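Variant surface glycoprotein MITAT 1.1 (Trypanosoma brucei brucei, PDB 5LY9) forms part of the dense surface coat of the parasite, whose antigenically distinct versions let the trypanosome evade the host immune response. Local coordinates at residues A1-A10 against N179-C190; T210-M218 against K240-E248. One frame throughout, in Å; residues are numbered along the deposited sequence.

Both contacts belong to the end of the elongated A-type domain that lies far from its glycan, and their centres are about 22 Å apart. Interaction 1 joins the N-terminal residues leading into helix 8-21 to a long irregular loop, and its chemistry is mostly polar: eight hydrogen bonds, all but one to backbone carbonyls. Interaction 2 is smaller, a hairpin turn against the start of helix 244-254, with a single direct hydrogen bond and a buried indole. Each mixes buried and surface residues. Helix 8-21 links them, since Leu14 and Leu17 lie against Trp246, while Leu6 CD1 touches Met218 CE at 4.1 Å. Both also reach the second subunit.

Interaction 1 (A1-A10 against N179-C190); sequences AERTGLKATA and NTFQPTTSTGTC
Residues 1-10 run beside the irregular loop 179-190 with no regular ladder, yet the backbones bond at three places, among them Lys7 N to Phe181 O (2.8 Å) and Cys190 N to Arg3 O (2.6 Å). Within the type II turn from Ala1 to Thr4, the N-terminal amine donates in the carbonyl plane to a lone pair of Asn179 OD1 (2.7 Å) and also to Pro183 O (3.0 Å), this time from above the carbonyl plane of Pro183. Pro183 O is gripped a second time by Thr4 OG1, at 2.7 Å. That hydroxyl sits between the backbone N and the carbonyl carbon (chi1 58°). Gln182 turns its amide so that NE2 meets Thr4 O nearly straight (167°) and nearly in the amide plane; its OE1 is taken by Ala227 N. Lys7 lays an extended chain along the loop backbone, and NZ ends on two carbonyls, Asn179 O (2.8 Å, nearly along the C=O axis) and Thr180 O (3.1 Å, from above the plane). The bent chain of Arg3 places CD against Thr189 CG2 and NH1 near Thr185 CG2, while NH1 bonds Glu2 O. Elsewhere apolar contact is modest: Ala10 CB rests 4.1 Å from Phe181 CB. Water bridges Thr9 OG1 to Thr180 O. Cys190 SG leaves the contact for its disulfide with Cys123. Two amines thus meet several carbonyl oxygens, and Glu226 adds a carboxylate at Ala1 N, which would probably favour its charged form; polar bonds more than apolar packing tie the N-terminus of this chain into the fold.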
ATOM      1  N   ALA A   1       8.887 -11.225 -41.113  1.00 25.98           N
ATOM      2  CA  ALA A   1       8.807 -12.641 -41.544  1.00 25.64           C
ATOM      3  C   ALA A   1       8.539 -13.506 -40.303  1.00 26.47           C
ATOM      4  O   ALA A   1       8.877 -13.138 -39.174  1.00 26.02           O
ATOM      5  CB  ALA A   1      10.109 -13.081 -42.214  1.00 26.52           C
ATOM      6  N   GLU A   2       7.965 -14.675 -40.535  1.00 25.77           N
ATOM      7  CA  GLU A   2       7.874 -15.693 -39.475  1.00 25.37           C
ATOM      8  C   GLU A   2       9.222 -15.940 -38.848  1.00 24.71           C
ATOM      9  O   GLU A   2      10.257 -15.961 -39.540  1.00 25.18           O
ATOM     10  CB  GLU A   2       7.394 -17.028 -40.104  1.00 26.87           C
ATOM     11  CG  GLU A   2       7.015 -18.103 -39.083  1.00 27.55           C
ATOM     12  CD  GLU A   2       7.076 -19.553 -39.584  1.00 28.85           C
ATOM     13  OE1 GLU A   2       7.399 -19.760 -40.801  1.00 29.50           O
ATOM     14  OE2 GLU A   2       6.815 -20.476 -38.755  1.00 28.03           O
ATOM     15  N   ARG A   3       9.213 -16.060 -37.546  1.00 24.50           N
ATOM     16  CA  ARG A   3      10.338 -16.471 -36.755  1.00 24.01           C
ATOM     17  C   ARG A   3      11.685 -15.676 -36.831  1.00 23.85           C
ATOM     18  O   ARG A   3      12.709 -16.210 -36.390  1.00 25.22           O
ATOM     19  CB  ARG A   3      10.572 -17.994 -36.822  1.00 25.03           C
ATOM     20  CG  ARG A   3      11.063 -18.672 -38.089  1.00 26.05           C
ATOM     21  CD  ARG A   3      12.386 -18.191 -38.664  1.00 25.83           C
ATOM     22  NE  ARG A   3      12.754 -19.025 -39.852  1.00 27.87           N
ATOM     23  CZ  ARG A   3      12.277 -18.834 -41.068  1.00 28.08           C
ATOM     24  NH1 ARG A   3      11.468 -17.814 -41.365  1.00 28.81           N
ATOM     25  NH2 ARG A   3      12.654 -19.668 -42.054  1.00 29.17           N
ATOM     26  N   THR A   4      11.629 -14.418 -37.213  1.00 23.46           N
ATOM     27  CA  THR A   4      12.767 -13.491 -36.937  1.00 23.94           C
ATOM     28  C   THR A   4      12.541 -12.789 -35.609  1.00 24.28           C
ATOM     29  O   THR A   4      11.419 -12.848 -35.016  1.00 24.81           O
ATOM     30  CB  THR A   4      12.989 -12.535 -38.080  1.00 24.43           C
ATOM     31  OG1 THR A   4      11.781 -11.788 -38.316  1.00 24.63           O
ATOM     32  CG2 THR A   4      13.426 -13.350 -39.337  1.00 26.49           C
ATOM     33  N   GLY A   5      13.591 -12.196 -35.072  1.00 22.79           N
ATOM     34  CA  GLY A   5      13.484 -11.496 -33.845  1.00 24.12           C
ATOM     35  C   GLY A   5      12.570 -10.296 -33.819  1.00 23.87           C
ATOM     36  O   GLY A   5      12.134  -9.765 -34.812  1.00 23.08           O
ATOM     37  N   LEU A   6      12.320  -9.849 -32.622  1.00 23.21           N
ATOM     38  CA  LEU A   6      11.490  -8.687 -32.421  1.00 24.57           C
ATOM     39  C   LEU A   6      12.307  -7.366 -32.615  1.00 24.39           C
ATOM     40  O   LEU A   6      13.373  -7.177 -31.978  1.00 23.54           O
ATOM     41  CB  LEU A   6      10.964  -8.773 -31.008  1.00 24.34           C
ATOM     42  CG  LEU A   6       9.772  -7.966 -30.633  1.00 25.76           C
ATOM     43  CD1 LEU A   6       8.574  -8.390 -31.508  1.00 25.98           C
ATOM     44  CD2 LEU A   6       9.465  -8.162 -29.127  1.00 25.72           C
ATOM     45  N   LYS A   7      11.833  -6.492 -33.527  1.00 24.23           N
ATOM     46  CA  LYS A   7      12.486  -5.188 -33.749  1.00 24.85           C
ATOM     47  C   LYS A   7      12.421  -4.304 -32.506  1.00 24.32           C
ATOM     48  O   LYS A   7      11.441  -4.404 -31.741  1.00 23.66           O
ATOM     49  CB  LYS A   7      11.826  -4.416 -34.892  1.00 25.23           C
ATOM     50  CG  LYS A   7      11.923  -5.097 -36.257  1.00 27.41           C
ATOM     51  CD  LYS A   7      11.022  -4.339 -37.227  1.00 28.68           C
ATOM     52  CE  LYS A   7      11.172  -4.736 -38.672  1.00 29.67           C
ATOM     53  NZ  LYS A   7      10.376  -3.846 -39.553  1.00 30.02           N
ATOM     54  N   ALA A   8      13.397  -3.424 -32.379  1.00 23.16           N
ATOM     55  CA  ALA A   8      13.444  -2.423 -31.360  1.00 23.32           C
ATOM     56  C   ALA A   8      12.219  -1.524 -31.362  1.00 24.46           C
ATOM     57  O   ALA A   8      11.825  -1.051 -30.314  1.00 23.41           O
ATOM     58  CB  ALA A   8      14.736  -1.589 -31.512  1.00 24.08           C
ATOM     59  N   THR A   9      11.556  -1.315 -32.502  1.00 24.45           N
ATOM     60  CA  THR A   9      10.326  -0.516 -32.538  1.00 24.84           C
ATOM     61  C   THR A   9       9.254  -1.175 -31.649  1.00 25.68           C
ATOM     62  O   THR A   9       8.381  -0.462 -31.122  1.00 25.97           O
ATOM     63  CB  THR A   9       9.765  -0.371 -33.961  1.00 24.96           C
ATOM     64  OG1 THR A   9       9.686  -1.657 -34.532  1.00 26.39           O
ATOM     65  CG2 THR A   9      10.602   0.526 -34.788  1.00 26.07           C
ATOM     66  N   ALA A  10       9.337  -2.504 -31.458  1.00 24.62           N
ATOM     67  CA  ALA A  10       8.398  -3.230 -30.623  1.00 24.09           C
ATOM     68  C   ALA A  10       8.861  -3.404 -29.196  1.00 24.14           C
ATOM     69  O   ALA A  10       8.020  -3.283 -28.273  1.00 24.21           O
ATOM     70  CB  ALA A  10       8.071  -4.601 -31.245  1.00 24.69           C
ATOM     71  N   ASN A 179       6.521  -8.007 -42.390  1.00 26.95           N
ATOM     72  CA  ASN A 179       7.776  -7.575 -41.756  1.00 27.90           C
ATOM     73  C   ASN A 179       7.634  -6.406 -40.829  1.00 28.20           C
ATOM     74  O   ASN A 179       8.560  -5.610 -40.712  1.00 28.27           O
ATOM     75  CB  ASN A 179       8.897  -7.373 -42.778  1.00 28.37           C
ATOM     76  CG  ASN A 179       9.002  -8.534 -43.733  1.00 29.11           C
ATOM     77  OD1 ASN A 179       9.146  -9.686 -43.304  1.00 27.80           O
ATOM     78  ND2 ASN A 179       8.843  -8.257 -45.018  1.00 30.28           N
ATOM     79  N   THR A 180       6.501  -6.312 -40.137  1.00 27.96           N
ATOM     80  CA  THR A 180       6.201  -5.080 -39.409  1.00 28.49           C
ATOM     81  C   THR A 180       7.008  -4.983 -38.129  1.00 26.09           C
ATOM     82  O   THR A 180       7.751  -4.013 -37.928  1.00 26.50           O
ATOM     83  CB  THR A 180       4.702  -4.987 -39.045  1.00 29.35           C
ATOM     84  OG1 THR A 180       3.946  -5.293 -40.208  1.00 29.22           O
ATOM     85  CG2 THR A 180       4.379  -3.526 -38.477  1.00 29.70           C
ATOM     86  N   PHE A 181       6.864  -5.973 -37.260  1.00 24.67           N
ATOM     87  CA  PHE A 181       7.623  -5.950 -35.948  1.00 24.42           C
ATOM     88  C   PHE A 181       8.722  -7.025 -35.871  1.00 23.58           C
ATOM     89  O   PHE A 181       9.455  -7.096 -34.914  1.00 25.43           O
ATOM     90  CB  PHE A 181       6.637  -6.024 -34.790  1.00 23.88           C
ATOM     91  CG  PHE A 181       5.621  -4.933 -34.826  1.00 24.88           C
ATOM     92  CD1 PHE A 181       6.019  -3.589 -34.760  1.00 25.43           C
ATOM     93  CD2 PHE A 181       4.289  -5.220 -34.910  1.00 26.14           C
ATOM     94  CE1 PHE A 181       5.108  -2.590 -34.869  1.00 25.69           C
ATOM     95  CE2 PHE A 181       3.335  -4.189 -34.984  1.00 25.81           C
ATOM     96  CZ  PHE A 181       3.747  -2.877 -34.968  1.00 26.19           C
ATOM     97  N   GLN A 182       8.837  -7.850 -36.893  1.00 22.73           N
ATOM     98  CA  GLN A 182       9.834  -8.899 -37.058  1.00 23.06           C
ATOM     99  C   GLN A 182      10.340  -8.704 -38.508  1.00 24.40           C
ATOM    100  O   GLN A 182       9.533  -8.621 -39.430  1.00 24.60           O
ATOM    101  CB  GLN A 182       9.221 -10.293 -36.888  1.00 23.47           C
ATOM    102  CG  GLN A 182       8.895 -10.617 -35.439  1.00 23.22           C
ATOM    103  CD  GLN A 182       7.944 -11.804 -35.348  1.00 24.23           C
ATOM    104  OE1 GLN A 182       6.714 -11.648 -35.377  1.00 24.51           O
ATOM    105  NE2 GLN A 182       8.533 -12.989 -35.377  1.00 24.15           N
ATOM    106  N   PRO A 183      11.640  -8.547 -38.681  1.00 24.33           N
ATOM    107  CA  PRO A 183      12.148  -8.200 -40.019  1.00 25.86           C
ATOM    108  C   PRO A 183      12.132  -9.363 -41.009  1.00 26.35           C
ATOM    109  O   PRO A 183      11.776 -10.531 -40.674  1.00 25.38           O
ATOM    110  CB  PRO A 183      13.587  -7.784 -39.729  1.00 26.86           C
ATOM    111  CG  PRO A 183      13.992  -8.636 -38.570  1.00 26.66           C
ATOM    112  CD  PRO A 183      12.700  -8.755 -37.720  1.00 24.95           C
ATOM    113  N   THR A 184      12.578  -9.066 -42.238  1.00 26.75           N
ATOM    114  CA  THR A 184      12.762 -10.108 -43.217  1.00 26.85           C
ATOM    115  C   THR A 184      13.808 -11.124 -42.762  1.00 25.99           C
ATOM    116  O   THR A 184      14.638 -10.841 -41.897  1.00 24.06           O
ATOM    117  CB  THR A 184      13.209  -9.493 -44.554  1.00 30.17           C
ATOM    118  OG1 THR A 184      14.402  -8.719 -44.349  1.00 30.04           O
ATOM    119  CG2 THR A 184      12.162  -8.526 -45.059  1.00 33.26           C
ATOM    120  N   THR A 185      13.795 -12.297 -43.411  1.00 26.10           N
ATOM    121  CA  THR A 185      14.746 -13.350 -43.066  1.00 26.62           C
ATOM    122  C   THR A 185      16.149 -12.861 -43.471  1.00 25.41           C
ATOM    123  O   THR A 185      16.305 -12.098 -44.419  1.00 26.39           O
ATOM    124  CB  THR A 185      14.471 -14.650 -43.775  1.00 27.88           C
ATOM    125  OG1 THR A 185      14.304 -14.333 -45.144  1.00 28.91           O
ATOM    126  CG2 THR A 185      13.257 -15.238 -43.274  1.00 28.48           C
ATOM    127  N   SER A 186      17.131 -13.315 -42.739  1.00 25.94           N
ATOM    128  CA  SER A 186      18.523 -13.126 -43.134  1.00 25.55           C
ATOM    129  C   SER A 186      19.199 -14.342 -42.607  1.00 25.78           C
ATOM    130  O   SER A 186      19.097 -15.392 -43.276  1.00 27.42           O
ATOM    131  CB  SER A 186      19.024 -11.773 -42.668  1.00 26.08           C
ATOM    132  OG  SER A 186      20.385 -11.554 -43.085  1.00 24.99           O
ATOM    133  N   THR A 187      19.821 -14.284 -41.436  1.00 24.79           N
ATOM    134  CA  THR A 187      20.474 -15.435 -40.769  1.00 26.12           C
ATOM    135  C   THR A 187      19.912 -15.664 -39.350  1.00 25.68           C
ATOM    136  O   THR A 187      19.540 -16.775 -39.000  1.00 26.31           O
ATOM    137  CB  THR A 187      22.001 -15.263 -40.730  1.00 26.73           C
ATOM    138  OG1 THR A 187      22.418 -15.192 -42.087  1.00 26.52           O
ATOM    139  CG2 THR A 187      22.673 -16.447 -40.040  1.00 26.61           C
ATOM    140  N   GLY A 188      19.842 -14.614 -38.557  1.00 26.37           N
ATOM    141  CA  GLY A 188      19.280 -14.735 -37.179  1.00 26.14           C
ATOM    142  C   GLY A 188      17.810 -15.087 -37.178  1.00 25.49           C
ATOM    143  O   GLY A 188      17.051 -14.723 -38.084  1.00 24.24           O
ATOM    144  N   THR A 189      17.390 -15.843 -36.187  1.00 23.97           N
ATOM    145  CA  THR A 189      15.980 -16.235 -36.085  1.00 24.07           C
ATOM    146  C   THR A 189      15.611 -16.260 -34.602  1.00 24.75           C
ATOM    147  O   THR A 189      16.477 -16.279 -33.764  1.00 24.74           O
ATOM    148  CB  THR A 189      15.719 -17.662 -36.607  1.00 23.37           C
ATOM    149  OG1 THR A 189      16.415 -18.620 -35.775  1.00 24.30           O
ATOM    150  CG2 THR A 189      16.127 -17.830 -38.009  1.00 24.68           C
ATOM    151  N   CYS A 190      14.324 -16.163 -34.291  1.00 24.30           N
ATOM    152  CA  CYS A 190      13.816 -16.338 -32.930  1.00 24.48           C
ATOM    153  C   CYS A 190      12.654 -17.291 -33.100  1.00 25.44           C
ATOM    154  O   CYS A 190      11.496 -16.858 -33.348  1.00 25.37           O
ATOM    155  CB  CYS A 190      13.364 -14.981 -32.423  1.00 25.27           C
ATOM    156  SG  CYS A 190      12.762 -15.073 -30.708  1.00 25.66           S
TER
HETATM  157  O   HOH W   1       6.732 -15.543 -35.972  1.00 23.17           O
HETATM  158  O   HOH W   2       8.302  -1.473 -36.847  1.00 29.12           O

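Interaction 2 (T210-M218 against K240-E248); sequences TAKVLAGYM and KATAPAWHE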
ATOM      1  N   THR A 210      -2.663 -21.085 -30.570  1.00 26.67           N
ATOM      2  CA  THR A 210      -1.859 -19.874 -30.467  1.00 27.18           C
ATOM      3  C   THR A 210      -1.535 -19.664 -28.990  1.00 25.51           C
ATOM      4  O   THR A 210      -2.269 -20.100 -28.121  1.00 25.79           O
ATOM      5  CB  THR A 210      -2.566 -18.655 -31.056  1.00 27.98           C
ATOM      6  OG1 THR A 210      -3.762 -18.344 -30.328  1.00 26.88           O
ATOM      7  CG2 THR A 210      -2.833 -18.773 -32.584  1.00 26.80           C
ATOM      8  N   ALA A 211      -0.395 -19.044 -28.712  1.00 25.37           N
ATOM      9  CA  ALA A 211       0.031 -18.802 -27.316  1.00 26.77           C
ATOM     10  C   ALA A 211      -0.047 -17.322 -27.028  1.00 26.69           C
ATOM     11  O   ALA A 211       0.289 -16.518 -27.885  1.00 27.11           O
ATOM     12  CB  ALA A 211       1.444 -19.306 -27.057  1.00 26.39           C
ATOM     13  N   LYS A 212      -0.560 -16.963 -25.830  1.00 26.40           N
ATOM     14  CA  LYS A 212      -0.623 -15.601 -25.368  0.50 25.64           C
ATOM     15  C   LYS A 212       0.474 -15.404 -24.361  1.00 25.34           C
ATOM     16  O   LYS A 212       0.529 -16.108 -23.314  1.00 23.48           O
ATOM     17  CB  LYS A 212      -1.986 -15.329 -24.719  0.50 27.14           C
ATOM     18  CG  LYS A 212      -3.172 -15.740 -25.545  0.50 28.36           C
ATOM     19  CD  LYS A 212      -3.177 -15.022 -26.886  0.50 29.81           C
ATOM     20  CE  LYS A 212      -4.163 -13.866 -26.892  0.50 31.06           C
ATOM     21  NZ  LYS A 212      -4.276 -13.223 -25.522  0.50 32.45           N
ATOM     22  N   VAL A 213       1.344 -14.435 -24.623  1.00 23.71           N
ATOM     23  CA  VAL A 213       2.498 -14.149 -23.755  1.00 22.41           C
ATOM     24  C   VAL A 213       2.501 -12.648 -23.442  1.00 21.95           C
ATOM     25  O   VAL A 213       1.631 -11.907 -23.898  1.00 21.23           O
ATOM     26  CB  VAL A 213       3.809 -14.646 -24.357  1.00 23.00           C
ATOM     27  CG1 VAL A 213       3.754 -16.159 -24.564  1.00 24.47           C
ATOM     28  CG2 VAL A 213       4.157 -13.914 -25.654  1.00 23.92           C
ATOM     29  N   LEU A 214       3.467 -12.202 -22.651  1.00 21.60           N
ATOM     30  CA  LEU A 214       3.517 -10.813 -22.186  1.00 21.10           C
ATOM     31  C   LEU A 214       2.166 -10.459 -21.551  1.00 21.29           C
ATOM     32  O   LEU A 214       1.549  -9.395 -21.881  1.00 20.06           O
ATOM     33  CB  LEU A 214       3.935  -9.846 -23.293  1.00 22.01           C
ATOM     34  CG  LEU A 214       5.457  -9.788 -23.541  1.00 22.59           C
ATOM     35  CD1 LEU A 214       5.793  -9.304 -24.920  1.00 24.13           C
ATOM     36  CD2 LEU A 214       6.194  -8.955 -22.497  1.00 23.97           C
ATOM     37  N   ALA A 215       1.656 -11.370 -20.710  1.00 22.19           N
ATOM     38  CA  ALA A 215       0.350 -11.182 -20.026  1.00 22.33           C
ATOM     39  C   ALA A 215      -0.794 -10.794 -20.967  1.00 21.90           C
ATOM     40  O   ALA A 215      -1.688 -10.025 -20.643  1.00 20.80           O
ATOM     41  CB  ALA A 215       0.528 -10.173 -18.899  1.00 22.65           C
ATOM     42  N   GLY A 216      -0.796 -11.407 -22.140  1.00 21.92           N
ATOM     43  CA  GLY A 216      -1.870 -11.226 -23.108  1.00 23.27           C
ATOM     44  C   GLY A 216      -1.605 -10.219 -24.217  1.00 23.22           C
ATOM     45  O   GLY A 216      -2.402 -10.082 -25.129  1.00 25.93           O
ATOM     46  N   TYR A 217      -0.533  -9.461 -24.153  1.00 22.13           N
ATOM     47  CA  TYR A 217      -0.261  -8.470 -25.163  1.00 21.52           C
ATOM     48  C   TYR A 217       0.120  -9.096 -26.489  1.00 22.43           C
ATOM     49  O   TYR A 217      -0.308  -8.617 -27.580  1.00 22.73           O
ATOM     50  CB  TYR A 217       0.889  -7.554 -24.675  1.00 21.69           C
ATOM     51  CG  TYR A 217       1.463  -6.598 -25.639  1.00 21.02           C
ATOM     52  CD1 TYR A 217       0.656  -5.775 -26.419  1.00 21.76           C
ATOM     53  CD2 TYR A 217       2.815  -6.442 -25.734  1.00 21.86           C
ATOM     54  CE1 TYR A 217       1.222  -4.874 -27.310  1.00 22.08           C
ATOM     55  CE2 TYR A 217       3.386  -5.554 -26.617  1.00 21.38           C
ATOM     56  CZ  TYR A 217       2.614  -4.707 -27.364  1.00 21.87           C
ATOM     57  OH  TYR A 217       3.176  -3.816 -28.276  1.00 21.84           O
ATOM     58  N   MET A 218       0.921 -10.163 -26.418  1.00 20.66           N
ATOM     59  CA  MET A 218       1.534 -10.764 -27.601  1.00 22.07           C
ATOM     60  C   MET A 218       0.931 -12.128 -27.866  1.00 22.33           C
ATOM     61  O   MET A 218       0.775 -12.915 -26.953  1.00 22.88           O
ATOM     62  CB  MET A 218       3.064 -10.895 -27.489  1.00 23.42           C
ATOM     63  CG  MET A 218       3.693 -11.646 -28.672  1.00 25.85           C
ATOM     64  SD  MET A 218       5.497 -11.852 -28.449  1.00 28.94           S
ATOM     65  CE  MET A 218       5.874 -10.367 -29.099  1.00 26.12           C
ATOM     66  N   LYS A 240     -10.279  -6.306 -20.004  1.00 28.10           N
ATOM     67  CA  LYS A 240     -10.426  -7.163 -18.800  1.00 30.14           C
ATOM     68  C   LYS A 240     -10.444  -8.642 -19.167  1.00 29.27           C
ATOM     69  O   LYS A 240      -9.987  -9.486 -18.408  1.00 30.67           O
ATOM     70  CB  LYS A 240     -11.715  -6.868 -18.064  1.00 34.30           C
ATOM     71  CG  LYS A 240     -11.749  -5.510 -17.384  1.00 39.83           C
ATOM     72  CD  LYS A 240     -12.985  -5.379 -16.508  1.00 44.06           C
ATOM     73  CE  LYS A 240     -12.892  -6.329 -15.277  1.00 49.50           C
ATOM     74  NZ  LYS A 240     -13.636  -5.852 -14.033  1.00 53.09           N
ATOM     75  N   ALA A 241     -10.950  -8.980 -20.357  1.00 30.35           N
ATOM     76  CA  ALA A 241     -10.997 -10.373 -20.830  1.00 30.69           C
ATOM     77  C   ALA A 241      -9.709 -10.724 -21.474  1.00 30.97           C
ATOM     78  O   ALA A 241      -9.192 -11.773 -21.187  1.00 33.05           O
ATOM     79  CB  ALA A 241     -12.116 -10.579 -21.838  1.00 31.61           C
ATOM     80  N   THR A 242      -9.207  -9.879 -22.382  1.00 31.76           N
ATOM     81  CA  THR A 242      -8.043 -10.262 -23.214  1.00 32.49           C
ATOM     82  C   THR A 242      -6.657 -10.023 -22.624  1.00 30.53           C
ATOM     83  O   THR A 242      -5.670 -10.676 -23.035  1.00 30.67           O
ATOM     84  CB  THR A 242      -8.100  -9.569 -24.568  1.00 34.91           C
ATOM     85  OG1 THR A 242      -8.153  -8.134 -24.446  1.00 34.54           O
ATOM     86  CG2 THR A 242      -9.430 -10.040 -25.371  1.00 36.79           C
ATOM     87  N   ALA A 243      -6.567  -9.101 -21.657  1.00 24.97           N
ATOM     88  CA  ALA A 243      -5.275  -8.694 -21.156  1.00 24.51           C
ATOM     89  C   ALA A 243      -5.484  -8.179 -19.740  1.00 23.94           C
ATOM     90  O   ALA A 243      -5.241  -7.023 -19.461  1.00 22.35           O
ATOM     91  CB  ALA A 243      -4.679  -7.643 -22.079  1.00 24.99           C
ATOM     92  N   PRO A 244      -6.006  -9.042 -18.846  1.00 23.54           N
ATOM     93  CA  PRO A 244      -6.424  -8.513 -17.529  1.00 23.24           C
ATOM     94  C   PRO A 244      -5.326  -7.773 -16.784  1.00 22.52           C
ATOM     95  O   PRO A 244      -5.657  -6.800 -16.131  1.00 22.82           O
ATOM     96  CB  PRO A 244      -6.899  -9.743 -16.730  1.00 24.05           C
ATOM     97  CG  PRO A 244      -6.375 -10.865 -17.484  1.00 25.13           C
ATOM     98  CD  PRO A 244      -6.282 -10.495 -18.938  1.00 25.34           C
ATOM     99  N   ALA A 245      -4.096  -8.262 -16.734  1.00 21.26           N
ATOM    100  CA  ALA A 245      -3.080  -7.528 -15.974  1.00 21.50           C
ATOM    101  C   ALA A 245      -2.859  -6.111 -16.502  1.00 20.25           C
ATOM    102  O   ALA A 245      -2.542  -5.193 -15.718  1.00 20.32           O
ATOM    103  CB  ALA A 245      -1.764  -8.277 -15.917  1.00 21.60           C
ATOM    104  N   TRP A 246      -2.992  -5.927 -17.828  1.00 19.54           N
ATOM    105  CA  TRP A 246      -2.836  -4.618 -18.467  1.00 20.22           C
ATOM    106  C   TRP A 246      -4.017  -3.718 -18.150  1.00 20.23           C
ATOM    107  O   TRP A 246      -3.825  -2.573 -17.814  1.00 19.44           O
ATOM    108  CB  TRP A 246      -2.705  -4.763 -19.974  1.00 20.92           C
ATOM    109  CG  TRP A 246      -1.495  -5.547 -20.363  1.00 21.52           C
ATOM    110  CD1 TRP A 246      -1.355  -6.897 -20.442  1.00 21.85           C
ATOM    111  CD2 TRP A 246      -0.263  -5.006 -20.824  1.00 22.27           C
ATOM    112  NE1 TRP A 246      -0.120  -7.224 -20.923  1.00 22.55           N
ATOM    113  CE2 TRP A 246       0.571  -6.082 -21.180  1.00 22.88           C
ATOM    114  CE3 TRP A 246       0.228  -3.722 -20.963  1.00 22.36           C
ATOM    115  CZ2 TRP A 246       1.895  -5.879 -21.656  1.00 23.47           C
ATOM    116  CZ3 TRP A 246       1.520  -3.537 -21.419  1.00 22.44           C
ATOM    117  CH2 TRP A 246       2.329  -4.586 -21.759  1.00 22.84           C
ATOM    118  N   HIS A 247      -5.212  -4.261 -18.205  1.00 20.36           N
ATOM    119  CA  HIS A 247      -6.377  -3.491 -17.793  1.00 21.12           C
ATOM    120  C   HIS A 247      -6.259  -3.108 -16.321  1.00 20.70           C
ATOM    121  O   HIS A 247      -6.561  -1.967 -15.973  1.00 21.45           O
ATOM    122  CB  HIS A 247      -7.641  -4.340 -17.945  1.00 23.29           C
ATOM    123  CG  HIS A 247      -8.872  -3.586 -17.591  1.00 24.21           C
ATOM    124  ND1 HIS A 247      -9.283  -3.428 -16.302  1.00 26.02           N
ATOM    125  CD2 HIS A 247      -9.701  -2.839 -18.348  1.00 25.88           C
ATOM    126  CE1 HIS A 247     -10.366  -2.663 -16.275  1.00 26.80           C
ATOM    127  NE2 HIS A 247     -10.678  -2.347 -17.510  1.00 25.10           N
ATOM    128  N   GLU A 248      -5.795  -4.037 -15.460  1.00 19.42           N
ATOM    129  CA  GLU A 248      -5.734  -3.782 -14.066  1.00 19.95           C
ATOM    130  C   GLU A 248      -4.726  -2.685 -13.691  1.00 18.76           C
ATOM    131  O   GLU A 248      -5.049  -1.779 -12.923  1.00 19.74           O
ATOM    132  CB  GLU A 248      -5.429  -5.072 -13.288  1.00 19.86           C
ATOM    133  CG  GLU A 248      -5.221  -4.828 -11.807  1.00 20.07           C
ATOM    134  CD  GLU A 248      -6.457  -4.373 -11.026  1.00 21.67           C
ATOM    135  OE1 GLU A 248      -7.581  -4.329 -11.544  1.00 22.45           O
ATOM    136  OE2 GLU A 248      -6.287  -4.061  -9.845  1.00 22.17           O
TER
HETATM  137  O   HOH W   3      -3.096 -10.416 -18.321  1.00 24.95           O
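Leu214 O, just past the edge strand 211-213, takes the indole N-H of Trp246: NE1 lies 2.9 Å away, the bond bends to 150°, and the oxygen stays in the ring plane. Tyr217 N donates to the same oxygen from within the turn. Ala215 sets CB 3.6 Å from Trp246 NE1 and 4.2 Å from Ala245 CB, while its carbonyl oxygen receives a water that also accepts from Ala245 N. Gly216 CA comes 3.8 Å from Thr242 O, the backbones being closest at Gly216 and Ala243. Tyr217, half of a classic beta bulge with Met218 opposite Val213, puts CB 3.6 Å from Trp246 CZ2; the two rings lie oblique, planes at 50°, and Tyr217 OH goes on to Gln171 O. With CG anti to its carbonyl carbon (chi1 -62°), Trp246 reaches from the helix to the turn. Glu107 of the second subunit accepts from Leu214 N and Ala215 N. Leu214 O is thus held by two donors, one from its own turn and one from the helix, while the indole ring stays buried, joining helix 244-254 to a turn that itself meets the second subunit.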